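Local structure of hydrogenase expression/formation protein (HypB) (2WSM) at residues Val33-Ala38 / Leu111-Asn116. The protein probably binds and hydrolyses GTP as a nickel- and zinc-binding G3E-family GTPase that serves in hydrogenase maturation. Numbering follows the deposited sequence.
Sequences VNIMGA and LLLIEN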
ATOM      1  N   VAL A  33     -14.532  12.146   4.391  1.00 22.78           N
ATOM      2  CA  VAL A  33     -14.088  10.904   5.015  1.00 19.49           C
ATOM      3  C   VAL A  33     -13.491   9.975   3.964  1.00 24.55           C
ATOM      4  O   VAL A  33     -14.159   9.599   2.995  1.00 22.32           O
ATOM      5  CB  VAL A  33     -15.258  10.182   5.698  1.00 20.27           C
ATOM      6  CG1 VAL A  33     -14.771   8.918   6.428  1.00 18.72           C
ATOM      7  CG2 VAL A  33     -15.968  11.132   6.644  1.00 23.75           C
ATOM      8  N   ASN A  34     -12.228   9.622   4.168  1.00 16.42           N
ATOM      9  CA  ASN A  34     -11.528   8.677   3.327  1.00 20.61           C
ATOM     10  C   ASN A  34     -11.810   7.273   3.859  1.00 21.44           C
ATOM     11  O   ASN A  34     -11.318   6.897   4.921  1.00 22.55           O
ATOM     12  CB  ASN A  34     -10.024   8.995   3.375  1.00 21.33           C
ATOM     13  CG  ASN A  34      -9.175   8.000   2.614  1.00 21.06           C
ATOM     14  OD1 ASN A  34      -9.686   7.134   1.911  1.00 19.42           O
ATOM     15  ND2 ASN A  34      -7.857   8.130   2.746  1.00 19.75           N
ATOM     16  N   ILE A  35     -12.619   6.503   3.141  1.00 21.72           N
ATOM     17  CA  ILE A  35     -13.017   5.185   3.632  1.00 19.70           C
ATOM     18  C   ILE A  35     -12.248   4.081   2.948  1.00 19.07           C
ATOM     19  O   ILE A  35     -12.462   3.785   1.773  1.00 19.53           O
ATOM     20  CB  ILE A  35     -14.529   4.923   3.493  1.00 17.36           C
ATOM     21  CG1 ILE A  35     -15.312   5.974   4.278  1.00 17.46           C
ATOM     22  CG2 ILE A  35     -14.875   3.495   3.966  1.00 15.79           C
ATOM     23  CD1 ILE A  35     -16.768   6.047   3.920  1.00 18.75           C
ATOM     24  N   MET A  36     -11.361   3.461   3.709  1.00 18.72           N
ATOM     25  CA  MET A  36     -10.441   2.475   3.166  1.00 16.91           C
ATOM     26  C   MET A  36     -10.847   1.062   3.568  1.00 18.53           C
ATOM     27  O   MET A  36     -11.586   0.864   4.531  1.00 18.42           O
ATOM     28  CB  MET A  36      -9.016   2.781   3.634  1.00 16.08           C
ATOM     29  CG  MET A  36      -8.371   3.963   2.920  1.00 16.93           C
ATOM     30  SD  MET A  36      -6.913   4.607   3.775  1.00 22.21           S
ATOM     31  CE  MET A  36      -7.699   5.532   5.098  1.00 17.67           C
ATOM     32  N   GLY A  37     -10.366   0.082   2.816  1.00 19.54           N
ATOM     33  CA  GLY A  37     -10.655  -1.306   3.113  1.00 18.97           C
ATOM     34  C   GLY A  37     -10.623  -2.166   1.867  1.00 19.87           C
ATOM     35  O   GLY A  37     -10.781  -1.679   0.746  1.00 19.42           O
ATOM     36  N   ALA A  38     -10.418  -3.458   2.067  1.00 20.53           N
ATOM     37  CA  ALA A  38     -10.343  -4.387   0.958  1.00 27.71           C
ATOM     38  C   ALA A  38     -11.689  -4.461   0.261  1.00 28.94           C
ATOM     39  O   ALA A  38     -12.724  -4.097   0.823  1.00 25.98           O
ATOM     40  CB  ALA A  38      -9.912  -5.775   1.444  1.00 27.24           C
ATOM     41  N   LEU A 111     -21.262  16.472   3.976  1.00 31.01           N
ATOM     42  CA  LEU A 111     -20.449  15.293   4.209  1.00 29.33           C
ATOM     43  C   LEU A 111     -20.116  14.632   2.878  1.00 27.46           C
ATOM     44  O   LEU A 111     -21.015  14.303   2.102  1.00 26.89           O
ATOM     45  CB  LEU A 111     -21.212  14.323   5.113  1.00 29.03           C
ATOM     46  CG  LEU A 111     -20.578  12.966   5.431  1.00 26.70           C
ATOM     47  CD1 LEU A 111     -19.366  13.145   6.327  1.00 23.11           C
ATOM     48  CD2 LEU A 111     -21.608  12.047   6.080  1.00 23.06           C
ATOM     49  N   LEU A 112     -18.824  14.458   2.620  1.00 20.10           N
ATOM     50  CA  LEU A 112     -18.345  13.794   1.419  1.00 23.57           C
ATOM     51  C   LEU A 112     -17.699  12.448   1.748  1.00 27.88           C
ATOM     52  O   LEU A 112     -16.603  12.389   2.327  1.00 25.61           O
ATOM     53  CB  LEU A 112     -17.327  14.672   0.696  1.00 24.56           C
ATOM     54  CG  LEU A 112     -16.730  14.071  -0.577  1.00 25.65           C
ATOM     55  CD1 LEU A 112     -17.814  13.820  -1.611  1.00 22.89           C
ATOM     56  CD2 LEU A 112     -15.666  14.991  -1.136  1.00 21.42           C
ATOM     57  N   LEU A 113     -18.381  11.372   1.377  1.00 24.18           N
ATOM     58  CA  LEU A 113     -17.887  10.023   1.633  1.00 22.92           C
ATOM     59  C   LEU A 113     -17.019   9.526   0.478  1.00 22.57           C
ATOM     60  O   LEU A 113     -17.495   9.351  -0.643  1.00 25.04           O
ATOM     61  CB  LEU A 113     -19.058   9.077   1.898  1.00 18.00           C
ATOM     62  CG  LEU A 113     -19.881   9.524   3.111  1.00 21.67           C
ATOM     63  CD1 LEU A 113     -21.160   8.702   3.280  1.00 21.07           C
ATOM     64  CD2 LEU A 113     -19.043   9.492   4.375  1.00 21.95           C
ATOM     65  N   ILE A 114     -15.738   9.322   0.759  1.00 21.53           N
ATOM     66  CA  ILE A 114     -14.786   8.924  -0.265  1.00 20.83           C
ATOM     67  C   ILE A 114     -14.348   7.471  -0.101  1.00 22.67           C
ATOM     68  O   ILE A 114     -13.602   7.116   0.822  1.00 18.50           O
ATOM     69  CB  ILE A 114     -13.548   9.832  -0.274  1.00 20.32           C
ATOM     70  CG1 ILE A 114     -13.967  11.305  -0.372  1.00 28.73           C
ATOM     71  CG2 ILE A 114     -12.623   9.453  -1.420  1.00 22.04           C
ATOM     72  CD1 ILE A 114     -12.798  12.273  -0.513  1.00 21.49           C
ATOM     73  N   GLU A 115     -14.816   6.636  -1.018  1.00 22.40           N
ATOM     74  CA  GLU A 115     -14.479   5.226  -1.013  1.00 21.08           C
ATOM     75  C   GLU A 115     -13.171   4.958  -1.759  1.00 18.63           C
ATOM     76  O   GLU A 115     -13.083   5.096  -2.984  1.00 18.18           O
ATOM     77  CB  GLU A 115     -15.625   4.419  -1.626  1.00 20.91           C
ATOM     78  CG  GLU A 115     -15.364   2.932  -1.662  1.00 21.89           C
ATOM     79  CD  GLU A 115     -16.345   2.207  -2.548  1.00 26.52           C
ATOM     80  OE1 GLU A 115     -16.136   2.202  -3.783  1.00 27.47           O
ATOM     81  OE2 GLU A 115     -17.324   1.648  -2.013  1.00 25.44           O
ATOM     82  N   ASN A 116     -12.146   4.580  -1.010  1.00 20.62           N
ATOM     83  CA  ASN A 116     -10.856   4.276  -1.602  1.00 18.59           C
ATOM     84  C   ASN A 116     -10.878   2.942  -2.355  1.00 19.33           C
ATOM     85  O   ASN A 116     -11.834   2.169  -2.245  1.00 19.65           O
ATOM     86  CB  ASN A 116      -9.770   4.267  -0.521  1.00 16.92           C
ATOM     87  CG  ASN A 116      -8.456   4.856  -1.009  1.00 18.67           C
ATOM     88  OD1 ASN A 116      -7.942   4.481  -2.060  1.00 17.90           O
ATOM     89  ND2 ASN A 116      -7.917   5.792  -0.247  1.00 14.59           N
TER
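Asn34 and Asn116 meet amide to amide on one face of two neighbouring parallel strands, 31-37 and 111-118. From CB, the Asn34 side chain runs with CG anti to the backbone N (chi1 176°), which brings CG 3.8 Å from Asn116 ND2; a small chi2 of 8° then turns OD1 to that same ND2 at 3.1 Å, near Asn116 CB as well. Asn34 OD1 lies near the plane of the Asn116 amide, and the donor, at a C=O...N angle of 118°, stands somewhat tilted from the Asn34 carbonyl plane. Asn34 ND2 goes to Glu130 OE1, and Asn116 OD1 takes the N-H of Leu94, so both buried amides are fixed in rotation. A leucine in place of Asn34 would probably strand the Asn116 N-H and the Glu130 carboxylate without their mate. Between the strands run four backbone hydrogen bonds, among them Ile35 N to Ile114 O at 2.6 Å. On the other face Leu113 CD2 touches both Val33 CB (4.1 Å) and Ile35 CD1 (4.2 Å), and Glu115 sends its carboxylate to Thr44 OG1 and Asp66 N. These are two central strands of the parallel sheet of a P-loop NTPase fold, 31-37 leading into the probable Walker A loop, whose Lys43 NZ bonds Gly37 O and Asn116 O.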